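Local atomic coordinates of TATA-box-binding protein (Sulfolobus acidocaldarius, PDB entry 1MP9), a protein that acts as a general archaeal transcription factor, probably recognising the TATA box of promoters near the start of transcription and activating genes transcribed by RNA polymerase. Residues I7-V12 / K177-L182; P38-D43 / L50-E55; N120-A125 / N131-E136; V151-I154 / M160-T163. One frame throughout, in Å; residues are numbered along the deposited sequence.

The four contacts sample both ends of the saddle-shaped TATA-binding protein; no DNA is bound here. Contacts 1, 3 and 4 cluster at one end. Ile178 of contact 1 packs on Leu152, Ile154 and Met160 of contact 4, joining helix 168-184 to the sheet, and the centres of these two contacts are about 14 Å apart. Contact 3 touches both neighbours, through Ala124 against Leu182 and Leu121 against Ile154. Contact 2 sits at the far end, its centre about 43 Å from that of contact 3, yet residues 40-43 of contact 2 correspond to 131-134 of contact 3 in the two sequence repeats. Contacts 3 and 4 also meet the second subunit.

Contact 1 (I7-V12 / K177-L182); sequences IPYKAV and KIFDKL
Tyr9 drives the edge of its ring into the face of Phe179, a T-shaped pair with centroids 5.2 Å apart and planes at 83°. The leading atom is Tyr9 CD1, which comes within 3.3 Å of Phe179 CD2, so the touch falls toward one side of the phenyl ring and not over its middle. Phe179 reaches outward from helix 168-184 because its CG stands anti to the backbone N (chi1 170°), which carries the ring across to the N-terminal segment. There its far end, CZ, is met by two further atoms. Ile7 CG2 lies 3.9 Å from Phe179 CZ, near the ring plane and at its edge, while the carbonyl oxygen Pro8 O approaches Phe179 CZ to 3.5 Å. Tyr9 also rests on Val175 and Lys176 of the same helix, and Ile7 reaches Val188, so the leader to strand 12-23 is laid along helix 168-184 and strand 188-189. With an alanine in place of Phe179, the edge of Tyr9 would probably lose the face it abuts and Ile7 CG2 its neighbour, opening a gap between segment and helix. The chemistry is shape and weak electrostatics: the CD1 edge of Tyr9 is turned toward the Phe179 ring, and a carbonyl oxygen lies by a ring carbon, which implies an attachment that depends on ring orientation more than on strong directional bonds.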
loop_
_atom_site.group_PDB
_atom_site.type_symbol
_atom_site.label_atom_id
_atom_site.label_comp_id
_atom_site.label_asym_id
_atom_site.label_seq_id
_atom_site.Cartn_x
_atom_site.Cartn_y
_atom_site.Cartn_z
ATOM N N ILE A 7 -22.429 -3.398 15.935
ATOM C CA ILE A 7 -21.033 -3.309 16.319
ATOM C C ILE A 7 -20.696 -1.857 16.510
ATOM O O ILE A 7 -20.728 -1.091 15.566
ATOM C CB ILE A 7 -20.142 -3.901 15.247
ATOM C CG1 ILE A 7 -20.526 -5.362 15.057
ATOM C CG2 ILE A 7 -18.670 -3.787 15.650
ATOM C CD1 ILE A 7 -19.898 -5.998 13.831
ATOM N N PRO A 8 -20.351 -1.461 17.742
ATOM C CA PRO A 8 -20.016 -0.072 18.012
ATOM C C PRO A 8 -18.666 0.314 17.434
ATOM O O PRO A 8 -17.787 -0.510 17.292
ATOM C CB PRO A 8 -20.024 -0.021 19.535
ATOM C CG PRO A 8 -19.373 -1.331 19.864
ATOM C CD PRO A 8 -20.053 -2.307 18.910
ATOM N N TYR A 9 -18.526 1.588 17.102
ATOM C CA TYR A 9 -17.283 2.127 16.571
ATOM C C TYR A 9 -16.371 2.363 17.779
ATOM O O TYR A 9 -16.677 3.164 18.649
ATOM C CB TYR A 9 -17.550 3.449 15.829
ATOM C CG TYR A 9 -16.313 4.048 15.196
ATOM C CD1 TYR A 9 -15.836 3.593 13.969
ATOM C CD2 TYR A 9 -15.585 5.038 15.858
ATOM C CE1 TYR A 9 -14.662 4.115 13.413
ATOM C CE2 TYR A 9 -14.418 5.568 15.315
ATOM C CZ TYR A 9 -13.964 5.104 14.095
ATOM O OH TYR A 9 -12.809 5.631 13.561
ATOM N N LYS A 10 -15.250 1.656 17.832
ATOM C CA LYS A 10 -14.328 1.791 18.953
ATOM C C LYS A 10 -12.912 1.972 18.436
ATOM O O LYS A 10 -11.942 1.744 19.162
ATOM C CB LYS A 10 -14.386 0.529 19.829
ATOM C CG LYS A 10 -15.762 0.235 20.469
ATOM C CD LYS A 10 -16.062 1.189 21.616
ATOM C CE LYS A 10 -14.998 1.092 22.704
ATOM N NZ LYS A 10 -15.161 2.154 23.747
ATOM N N ALA A 11 -12.785 2.377 17.178
ATOM C CA ALA A 11 -11.450 2.541 16.598
ATOM C C ALA A 11 -10.695 3.693 17.222
ATOM O O ALA A 11 -11.269 4.738 17.509
ATOM C CB ALA A 11 -11.556 2.743 15.100
ATOM N N VAL A 12 -9.404 3.478 17.446
ATOM C CA VAL A 12 -8.512 4.464 18.034
ATOM C C VAL A 12 -7.413 4.769 17.022
ATOM O O VAL A 12 -6.742 3.853 16.504
ATOM C CB VAL A 12 -7.883 3.928 19.334
ATOM C CG1 VAL A 12 -6.850 4.934 19.879
ATOM C CG2 VAL A 12 -9.008 3.675 20.377
ATOM N N LYS A 177 -14.482 5.089 7.556
ATOM C CA LYS A 177 -15.032 4.596 6.298
ATOM C C LYS A 177 -14.784 3.105 6.068
ATOM O O LYS A 177 -15.712 2.368 5.755
ATOM C CB LYS A 177 -14.449 5.394 5.122
ATOM C CG LYS A 177 -15.146 5.186 3.761
ATOM C CD LYS A 177 -14.670 6.292 2.782
ATOM C CE LYS A 177 -14.952 5.948 1.315
ATOM N NZ LYS A 177 -14.633 7.101 0.403
ATOM N N ILE A 178 -13.546 2.642 6.220
ATOM C CA ILE A 178 -13.285 1.241 5.981
ATOM C C ILE A 178 -13.925 0.404 7.047
ATOM O O ILE A 178 -14.359 -0.718 6.791
ATOM C CB ILE A 178 -11.744 0.957 5.852
ATOM C CG1 ILE A 178 -11.510 -0.435 5.258
ATOM C CG2 ILE A 178 -11.068 1.107 7.163
ATOM C CD1 ILE A 178 -11.943 -0.569 3.835
ATOM N N PHE A 179 -14.013 0.945 8.261
ATOM C CA PHE A 179 -14.661 0.218 9.351
ATOM C C PHE A 179 -16.131 -0.022 8.973
ATOM O O PHE A 179 -16.636 -1.127 9.055
ATOM C CB PHE A 179 -14.626 1.028 10.665
ATOM C CG PHE A 179 -15.493 0.430 11.765
ATOM C CD1 PHE A 179 -15.062 -0.688 12.476
ATOM C CD2 PHE A 179 -16.731 0.985 12.082
ATOM C CE1 PHE A 179 -15.868 -1.256 13.512
ATOM C CE2 PHE A 179 -17.540 0.431 13.112
ATOM C CZ PHE A 179 -17.092 -0.698 13.826
ATOM N N ASP A 180 -16.821 1.041 8.586
ATOM C CA ASP A 180 -18.223 0.939 8.206
ATOM C C ASP A 180 -18.405 -0.003 7.031
ATOM O O ASP A 180 -19.350 -0.785 7.004
ATOM C CB ASP A 180 -18.756 2.322 7.839
ATOM C CG ASP A 180 -18.925 3.209 9.045
ATOM O OD1 ASP A 180 -18.980 4.458 8.895
ATOM O OD2 ASP A 180 -19.000 2.653 10.155
ATOM N N LYS A 181 -17.505 0.048 6.057
ATOM C CA LYS A 181 -17.655 -0.860 4.937
ATOM C C LYS A 181 -17.407 -2.313 5.402
ATOM O O LYS A 181 -18.133 -3.228 5.010
ATOM C CB LYS A 181 -16.703 -0.476 3.790
ATOM C CG LYS A 181 -16.803 -1.396 2.547
ATOM C CD LYS A 181 -18.232 -1.434 1.923
ATOM C CE LYS A 181 -18.163 -1.294 0.397
ATOM N NZ LYS A 181 -19.462 -1.617 -0.312
ATOM N N LEU A 182 -16.399 -2.527 6.250
ATOM C CA LEU A 182 -16.159 -3.882 6.716
ATOM C C LEU A 182 -17.362 -4.420 7.508
ATOM O O LEU A 182 -17.704 -5.602 7.394
ATOM C CB LEU A 182 -14.866 -3.945 7.541
ATOM C CG LEU A 182 -13.619 -3.705 6.694
ATOM C CD1 LEU A 182 -12.415 -3.404 7.628
ATOM C CD2 LEU A 182 -13.347 -4.911 5.779
#

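Contact 2 (P38-D43 / L50-E55); sequences PNVEYD and LIFRLE
Glu41 and Ile51 exchange two backbone hydrogen bonds, an antiparallel hydrogen-bonded pair that forms a lone bridge. Ile51 N gives to Glu41 O at 2.7 Å, nearly straight at 172°, and Glu41 N gives to Ile51 O at 3.0 Å; both donors lie in the plane of the carbonyl they use. Glu41 O is approached as well by Leu50 CA, 3.3 Å away, in a CA-H...O contact. Beside the bridge Val40 turns its branches to the strand: its CB is 3.7 Å from Leu50 CD2, and its CG1 meets Phe52 CD1 obliquely to the ring. With CG1 anti to the carbonyl carbon (chi1 -67°), that methyl is directed at Phe52 while CG2 stays by the Leu50 methyls. Glu41 extends alongside Ile51 and Arg53, its OE1 4.0 Å from Arg53 NH1, longer than a salt bridge, although the opposite charges probably attract. Ile51 CG2 lies over the centre of the guanidinium face. A water accepts from Arg53 N at 2.8 Å and makes a weak bond to Asn39 O. Farther out, Leu50 packs on Met33 of helix 30-36, Phe52 on Thr90 and Leu91 of helix 77-93, and Tyr42 stacks edge-to-face with Tyr31. The arrangement belongs to the outer rim of the TBP saddle, where the chain leaving the short helix pairs briefly with edge strand 50-54 of the curved antiparallel sheet.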
loop_
_atom_site.group_PDB
_atom_site.type_symbol
_atom_site.label_atom_id
_atom_site.label_comp_id
_atom_site.label_asym_id
_atom_site.label_seq_id
_atom_site.Cartn_x
_atom_site.Cartn_y
_atom_site.Cartn_z
ATOM N N PRO A 38 26.805 23.891 14.575
ATOM C CA PRO A 38 27.454 22.733 15.176
ATOM C C PRO A 38 26.664 21.438 15.047
ATOM O O PRO A 38 25.427 21.431 14.986
ATOM C CB PRO A 38 27.620 23.157 16.632
ATOM C CG PRO A 38 26.415 23.968 16.880
ATOM C CD PRO A 38 26.264 24.799 15.605
ATOM N N ASN A 39 27.412 20.346 14.992
ATOM C CA ASN A 39 26.860 19.008 14.934
ATOM C C ASN A 39 25.797 18.687 13.884
ATOM O O ASN A 39 24.809 18.016 14.190
ATOM C CB ASN A 39 26.344 18.633 16.328
ATOM C CG ASN A 39 27.424 18.783 17.408
ATOM O OD1 ASN A 39 28.448 18.072 17.405
ATOM N ND2 ASN A 39 27.209 19.719 18.321
ATOM N N VAL A 40 25.975 19.171 12.662
ATOM C CA VAL A 40 25.041 18.835 11.598
ATOM C C VAL A 40 25.866 18.069 10.579
ATOM O O VAL A 40 27.095 18.055 10.638
ATOM C CB VAL A 40 24.403 20.081 10.917
ATOM C CG1 VAL A 40 23.491 20.809 11.915
ATOM C CG2 VAL A 40 25.497 21.015 10.345
ATOM N N GLU A 41 25.211 17.434 9.629
ATOM C CA GLU A 41 25.949 16.674 8.652
ATOM C C GLU A 41 25.645 17.087 7.221
ATOM O O GLU A 41 24.474 17.298 6.856
ATOM C CB GLU A 41 25.632 15.200 8.841
ATOM C CG GLU A 41 26.478 14.285 8.002
ATOM C CD GLU A 41 26.370 12.848 8.467
ATOM O OE1 GLU A 41 25.283 12.255 8.429
ATOM O OE2 GLU A 41 27.500 12.279 8.927
ATOM N N TYR A 42 26.697 17.183 6.408
ATOM C CA TYR A 42 26.534 17.541 5.006
ATOM C C TYR A 42 27.613 16.911 4.165
ATOM O O TYR A 42 28.763 17.310 4.227
ATOM C CB TYR A 42 26.578 19.053 4.799
ATOM C CG TYR A 42 26.427 19.449 3.344
ATOM C CD1 TYR A 42 25.339 18.997 2.583
ATOM C CD2 TYR A 42 27.379 20.265 2.720
ATOM C CE1 TYR A 42 25.212 19.348 1.244
ATOM C CE2 TYR A 42 27.261 20.626 1.373
ATOM C CZ TYR A 42 26.181 20.165 0.646
ATOM O OH TYR A 42 26.075 20.500 -0.679
ATOM N N ASP A 43 27.238 15.913 3.382
ATOM C CA ASP A 43 28.193 15.249 2.510
ATOM C C ASP A 43 27.437 15.071 1.205
ATOM O O ASP A 43 26.725 14.093 1.013
ATOM C CB ASP A 43 28.601 13.907 3.110
ATOM C CG ASP A 43 29.503 13.111 2.189
ATOM O OD1 ASP A 43 29.725 13.552 1.027
ATOM O OD2 ASP A 43 29.973 12.032 2.635
ATOM N N LEU A 50 21.576 18.914 3.869
ATOM C CA LEU A 50 22.254 19.028 5.146
ATOM C C LEU A 50 21.266 18.403 6.148
ATOM O O LEU A 50 20.055 18.709 6.136
ATOM C CB LEU A 50 22.503 20.515 5.519
ATOM C CG LEU A 50 23.288 20.754 6.812
ATOM C CD1 LEU A 50 24.157 22.019 6.647
ATOM C CD2 LEU A 50 22.329 20.878 8.010
ATOM N N ILE A 51 21.786 17.549 7.023
ATOM C CA ILE A 51 20.960 16.850 8.010
ATOM C C ILE A 51 21.097 17.494 9.378
ATOM O O ILE A 51 22.188 17.515 9.966
ATOM C CB ILE A 51 21.374 15.371 8.076
ATOM C CG1 ILE A 51 21.248 14.785 6.678
ATOM C CG2 ILE A 51 20.507 14.604 9.136
ATOM C CD1 ILE A 51 21.905 13.416 6.467
ATOM N N PHE A 52 19.985 18.031 9.869
ATOM C CA PHE A 52 19.933 18.726 11.145
ATOM C C PHE A 52 19.073 17.873 12.069
ATOM O O PHE A 52 17.901 17.686 11.819
ATOM C CB PHE A 52 19.295 20.096 10.916
ATOM C CG PHE A 52 19.225 20.960 12.139
ATOM C CD1 PHE A 52 19.975 22.129 12.223
ATOM C CD2 PHE A 52 18.406 20.608 13.218
ATOM C CE1 PHE A 52 19.915 22.932 13.356
ATOM C CE2 PHE A 52 18.342 21.411 14.360
ATOM C CZ PHE A 52 19.094 22.568 14.428
ATOM N N ARG A 53 19.655 17.343 13.136
ATOM C CA ARG A 53 18.893 16.490 14.043
ATOM C C ARG A 53 18.622 17.164 15.366
ATOM O O ARG A 53 19.506 17.793 15.951
ATOM C CB ARG A 53 19.637 15.171 14.303
ATOM C CG ARG A 53 19.834 14.298 13.078
ATOM C CD ARG A 53 20.633 13.038 13.411
ATOM N NE ARG A 53 20.588 12.056 12.329
ATOM C CZ ARG A 53 21.507 11.931 11.373
ATOM N NH1 ARG A 53 22.570 12.729 11.347
ATOM N NH2 ARG A 53 21.359 11.003 10.438
ATOM N N LEU A 54 17.380 17.062 15.825
ATOM C CA LEU A 54 17.012 17.625 17.111
ATOM C C LEU A 54 16.754 16.437 18.013
ATOM O O LEU A 54 16.323 15.371 17.558
ATOM C CB LEU A 54 15.759 18.477 17.000
ATOM C CG LEU A 54 16.039 19.896 16.525
ATOM C CD1 LEU A 54 14.749 20.662 16.311
ATOM C CD2 LEU A 54 16.894 20.578 17.568
ATOM N N GLU A 55 17.038 16.606 19.291
ATOM C CA GLU A 55 16.822 15.520 20.220
ATOM C C GLU A 55 15.661 15.889 21.118
ATOM O O GLU A 55 15.434 17.064 21.389
ATOM C CB GLU A 55 18.082 15.283 21.041
ATOM C CG GLU A 55 18.188 13.868 21.516
ATOM C CD GLU A 55 17.889 12.886 20.407
ATOM O OE1 GLU A 55 18.524 12.986 19.334
ATOM O OE2 GLU A 55 17.015 12.014 20.607
HETATM O O HOH W 1 21.549 19.168 14.060
#

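Contact 3 (N120-A125 / N131-E136); sequences NLDKAA and NMYEPE
Short helix 121-127 of the second repeat leans here on the chain that runs out of edge strand 131-132, and Leu121 against Tyr133 carries much of the contact. Leu121 CB sits over the Tyr133 ring, 3.7 Å from its centroid and 14° off the normal, a CH-pi contact slightly offset toward the rim, while Leu121 CD1 reaches Tyr133 CE1 at 3.6 Å. Pro135 CD covers the opposite face, so the ring is sandwiched between an aliphatic group of the helix and a proline of its own segment. At the rim Asp122 OD1 approaches Tyr133 CE2 to 3.4 Å, close to the ring plane, with the carboxylate turned 76° from the ring; the negative oxygen thus faces the ring's C-H edge, probably a mildly attractive placement. Tyr133 gets its ring against the helix by holding CG anti to the backbone N (chi1 -177°), and at the root of the side chain its CB lies 3.5 Å from Ala125 CB. The start of the helix is fixed by Asn120, the N-cap, whose OD1 accepts from Lys123 N at 3.1 Å, the donor standing well above the carbonyl plane. Replacing Tyr133 by a serine is likely to leave Leu121 and Pro135 facing a gap and Asp122 without the ring edge beside it. Next door, Lys123 NZ bonds to Gln46 O of the second subunit. Tyr42, which packs on short helix 30-36, holds the matching position in the first repeat, so a tyrosine packed against a short helix recurs at both ends of the pseudo-twofold TBP saddle.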
loop_
_atom_site.group_PDB
_atom_site.type_symbol
_atom_site.label_atom_id
_atom_site.label_comp_id
_atom_site.label_asym_id
_atom_site.label_seq_id
_atom_site.Cartn_x
_atom_site.Cartn_y
_atom_site.Cartn_z
ATOM N N ASN A 120 -11.888 -10.359 8.953
ATOM C CA ASN A 120 -11.742 -11.555 8.140
ATOM C C ASN A 120 -11.173 -11.056 6.791
ATOM O O ASN A 120 -11.923 -10.606 5.918
ATOM C CB ASN A 120 -13.112 -12.251 7.943
ATOM C CG ASN A 120 -12.996 -13.581 7.192
ATOM O OD1 ASN A 120 -12.057 -13.797 6.466
ATOM N ND2 ASN A 120 -13.961 -14.458 7.372
ATOM N N LEU A 121 -9.858 -11.154 6.618
ATOM C CA LEU A 121 -9.217 -10.661 5.393
ATOM C C LEU A 121 -9.558 -11.457 4.121
ATOM O O LEU A 121 -9.748 -10.858 3.045
ATOM C CB LEU A 121 -7.704 -10.610 5.591
ATOM C CG LEU A 121 -7.214 -9.772 6.784
ATOM C CD1 LEU A 121 -5.709 -9.807 6.820
ATOM C CD2 LEU A 121 -7.713 -8.332 6.667
ATOM N N ASP A 122 -9.646 -12.787 4.256
ATOM C CA ASP A 122 -9.994 -13.676 3.132
ATOM C C ASP A 122 -11.355 -13.260 2.592
ATOM O O ASP A 122 -11.555 -13.190 1.376
ATOM C CB ASP A 122 -10.106 -15.143 3.581
ATOM C CG ASP A 122 -8.751 -15.803 3.847
ATOM O OD1 ASP A 122 -7.937 -15.959 2.913
ATOM O OD2 ASP A 122 -8.501 -16.204 5.001
ATOM N N LYS A 123 -12.289 -12.975 3.498
ATOM C CA LYS A 123 -13.624 -12.580 3.087
ATOM C C LYS A 123 -13.670 -11.166 2.548
ATOM O O LYS A 123 -14.318 -10.918 1.522
ATOM C CB LYS A 123 -14.608 -12.711 4.242
ATOM C CG LYS A 123 -16.051 -12.424 3.847
ATOM C CD LYS A 123 -16.980 -12.639 5.031
ATOM C CE LYS A 123 -18.447 -12.421 4.619
ATOM N NZ LYS A 123 -19.351 -12.667 5.756
ATOM N N ALA A 124 -13.006 -10.238 3.242
ATOM C CA ALA A 124 -12.967 -8.851 2.813
ATOM C C ALA A 124 -12.282 -8.720 1.433
ATOM O O ALA A 124 -12.696 -7.896 0.591
ATOM C CB ALA A 124 -12.207 -7.972 3.874
ATOM N N ALA A 125 -11.250 -9.527 1.206
ATOM C CA ALA A 125 -10.502 -9.470 -0.048
ATOM C C ALA A 125 -11.382 -9.645 -1.280
ATOM O O ALA A 125 -11.094 -9.076 -2.325
ATOM C CB ALA A 125 -9.415 -10.502 -0.068
ATOM N N ASN A 131 -8.174 -3.948 -3.923
ATOM C CA ASN A 131 -7.262 -4.376 -2.873
ATOM C C ASN A 131 -6.371 -5.544 -3.222
ATOM O O ASN A 131 -6.586 -6.268 -4.201
ATOM C CB ASN A 131 -8.064 -4.770 -1.629
ATOM C CG ASN A 131 -8.731 -6.128 -1.779
ATOM O OD1 ASN A 131 -9.914 -6.231 -2.139
ATOM N ND2 ASN A 131 -7.972 -7.184 -1.528
ATOM N N MET A 132 -5.371 -5.729 -2.371
ATOM C CA MET A 132 -4.476 -6.858 -2.479
ATOM C C MET A 132 -4.509 -7.668 -1.176
ATOM O O MET A 132 -4.356 -7.112 -0.083
ATOM C CB MET A 132 -3.013 -6.428 -2.692
ATOM C CG MET A 132 -2.052 -7.647 -2.614
ATOM S SD MET A 132 -0.290 -7.202 -2.616
ATOM C CE MET A 132 0.058 -6.982 -0.914
ATOM N N TYR A 133 -4.748 -8.969 -1.297
ATOM C CA TYR A 133 -4.644 -9.843 -0.151
ATOM C C TYR A 133 -3.951 -11.094 -0.638
ATOM O O TYR A 133 -4.567 -12.009 -1.184
ATOM C CB TYR A 133 -5.982 -10.172 0.526
ATOM C CG TYR A 133 -5.762 -11.033 1.780
ATOM C CD1 TYR A 133 -4.802 -10.663 2.734
ATOM C CD2 TYR A 133 -6.437 -12.255 1.962
ATOM C CE1 TYR A 133 -4.497 -11.486 3.829
ATOM C CE2 TYR A 133 -6.146 -13.089 3.062
ATOM C CZ TYR A 133 -5.171 -12.696 3.981
ATOM O OH TYR A 133 -4.815 -13.504 5.036
ATOM N N GLU A 134 -2.641 -11.118 -0.451
ATOM C CA GLU A 134 -1.812 -12.254 -0.906
ATOM C C GLU A 134 -0.947 -12.544 0.330
ATOM O O GLU A 134 0.198 -12.097 0.434
ATOM C CB GLU A 134 -0.978 -11.774 -2.094
ATOM C CG GLU A 134 -0.145 -12.827 -2.749
ATOM C CD GLU A 134 -0.972 -13.806 -3.531
ATOM O OE1 GLU A 134 -2.210 -13.612 -3.645
ATOM O OE2 GLU A 134 -0.367 -14.772 -4.037
ATOM N N PRO A 135 -1.505 -13.291 1.287
ATOM C CA PRO A 135 -0.797 -13.612 2.536
ATOM C C PRO A 135 0.612 -14.152 2.452
ATOM O O PRO A 135 1.412 -13.914 3.345
ATOM C CB PRO A 135 -1.776 -14.530 3.277
ATOM C CG PRO A 135 -2.656 -15.089 2.188
ATOM C CD PRO A 135 -2.824 -13.945 1.230
ATOM N N GLU A 136 0.925 -14.867 1.391
ATOM C CA GLU A 136 2.275 -15.378 1.234
ATOM C C GLU A 136 3.229 -14.238 0.856
ATOM O O GLU A 136 4.438 -14.407 0.936
ATOM C CB GLU A 136 2.322 -16.480 0.162
ATOM C CG GLU A 136 1.722 -17.817 0.594
ATOM C CD GLU A 136 2.779 -18.900 0.917
ATOM O OE1 GLU A 136 3.690 -19.145 0.069
ATOM O OE2 GLU A 136 2.688 -19.513 2.014
#

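Contact 4 (V151-I154 / M160-T163); sequences VLLI and MVIT
Leu152 and Ile162 lie side by side on the helix-facing side of the sheet, pointing the same way from a non-hydrogen-bonded pair. The methyl Leu152 CD2 fits against both branches of the isoleucine, with Ile162 CG1 and CG2 each 3.7 Å from it. Diagonally from this pair, Met160 brings its terminal methyl round to the leucine: a bend at its last torsion (chi3 69°) sets Met160 CE 4.0 Å from Leu152 CD1 and just as far from CD2, so it meets the isopropyl fork across both prongs. Nearer its backbone, Met160 CG runs beside Ile154 CG1 at 4.0 Å. Ile178 and Val175 of helix 168-184 close over this apolar layer. The other face bears Val151, Leu153, Val161 and Thr163. Leu153 folds alongside Val161, its CD1 3.8 Å from Val161 CB, and Thr163 turns CG2 toward Val151 CB at 4.0 Å. The second subunit packs against this side, with its Ile142 on Leu153 and its Met132 on Thr163; in TBP complexes this concave surface is the one that meets the DNA minor groove. Between the faces, four backbone bonds tie the strands, among them Val151 N to Thr163 O at 2.8 Å and 163°. With the amides paired and both surfaces mostly apolar, the Thr163 hydroxyl, weakly bonded to Asn108, being the polar exception on the concave face, the hairpin suits apolar contacts on either side, core on one and a partner molecule on the other.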
loop_
_atom_site.group_PDB
_atom_site.type_symbol
_atom_site.label_atom_id
_atom_site.label_comp_id
_atom_site.label_asym_id
_atom_site.label_seq_id
_atom_site.Cartn_x
_atom_site.Cartn_y
_atom_site.Cartn_z
ATOM N N VAL A 151 -3.548 5.100 1.434
ATOM C CA VAL A 151 -3.355 3.675 1.241
ATOM C C VAL A 151 -3.481 3.093 2.649
ATOM O O VAL A 151 -2.945 3.644 3.617
ATOM C CB VAL A 151 -1.974 3.343 0.641
ATOM C CG1 VAL A 151 -1.721 1.834 0.743
ATOM C CG2 VAL A 151 -1.915 3.778 -0.856
ATOM N N LEU A 152 -4.225 2.004 2.762
ATOM C CA LEU A 152 -4.429 1.367 4.047
ATOM C C LEU A 152 -3.805 -0.011 4.112
ATOM O O LEU A 152 -3.902 -0.765 3.158
ATOM C CB LEU A 152 -5.915 1.173 4.302
ATOM C CG LEU A 152 -6.850 2.370 4.165
ATOM C CD1 LEU A 152 -8.305 1.913 4.471
ATOM C CD2 LEU A 152 -6.379 3.477 5.128
ATOM N N LEU A 153 -3.176 -0.338 5.243
ATOM C CA LEU A 153 -2.638 -1.698 5.472
ATOM C C LEU A 153 -3.599 -2.146 6.586
ATOM O O LEU A 153 -3.714 -1.470 7.594
ATOM C CB LEU A 153 -1.202 -1.666 5.993
ATOM C CG LEU A 153 -0.214 -0.903 5.116
ATOM C CD1 LEU A 153 1.178 -1.008 5.719
ATOM C CD2 LEU A 153 -0.186 -1.494 3.703
ATOM N N ILE A 154 -4.292 -3.257 6.399
ATOM C CA ILE A 154 -5.294 -3.734 7.373
ATOM C C ILE A 154 -4.950 -5.159 7.773
ATOM O O ILE A 154 -4.866 -6.051 6.930
ATOM C CB ILE A 154 -6.704 -3.737 6.721
ATOM C CG1 ILE A 154 -7.052 -2.315 6.242
ATOM C CG2 ILE A 154 -7.785 -4.283 7.722
ATOM C CD1 ILE A 154 -8.291 -2.346 5.296
ATOM N N MET A 160 -4.154 -1.295 11.869
ATOM C CA MET A 160 -4.123 -0.716 10.536
ATOM C C MET A 160 -3.055 0.330 10.486
ATOM O O MET A 160 -2.701 0.935 11.514
ATOM C CB MET A 160 -5.416 0.048 10.224
ATOM C CG MET A 160 -6.657 -0.696 9.849
ATOM S SD MET A 160 -8.003 0.586 9.846
ATOM C CE MET A 160 -7.534 1.579 8.411
ATOM N N VAL A 161 -2.580 0.578 9.273
ATOM C CA VAL A 161 -1.633 1.637 9.047
ATOM C C VAL A 161 -2.306 2.512 7.959
ATOM O O VAL A 161 -2.873 1.995 6.975
ATOM C CB VAL A 161 -0.304 1.108 8.535
ATOM C CG1 VAL A 161 0.624 2.283 8.173
ATOM C CG2 VAL A 161 0.372 0.246 9.603
ATOM N N ILE A 162 -2.282 3.817 8.144
ATOM C CA ILE A 162 -2.900 4.705 7.163
ATOM C C ILE A 162 -1.854 5.700 6.669
ATOM O O ILE A 162 -1.243 6.405 7.480
ATOM C CB ILE A 162 -4.060 5.518 7.780
ATOM C CG1 ILE A 162 -5.115 4.598 8.407
ATOM C CG2 ILE A 162 -4.704 6.387 6.697
ATOM C CD1 ILE A 162 -4.813 4.165 9.868
ATOM N N THR A 163 -1.629 5.766 5.360
ATOM C CA THR A 163 -0.653 6.716 4.845
ATOM C C THR A 163 -1.200 7.480 3.615
ATOM O O THR A 163 -2.063 6.979 2.893
ATOM C CB THR A 163 0.699 5.992 4.475
ATOM O OG1 THR A 163 1.648 6.945 3.996
ATOM C CG2 THR A 163 0.481 4.951 3.354
#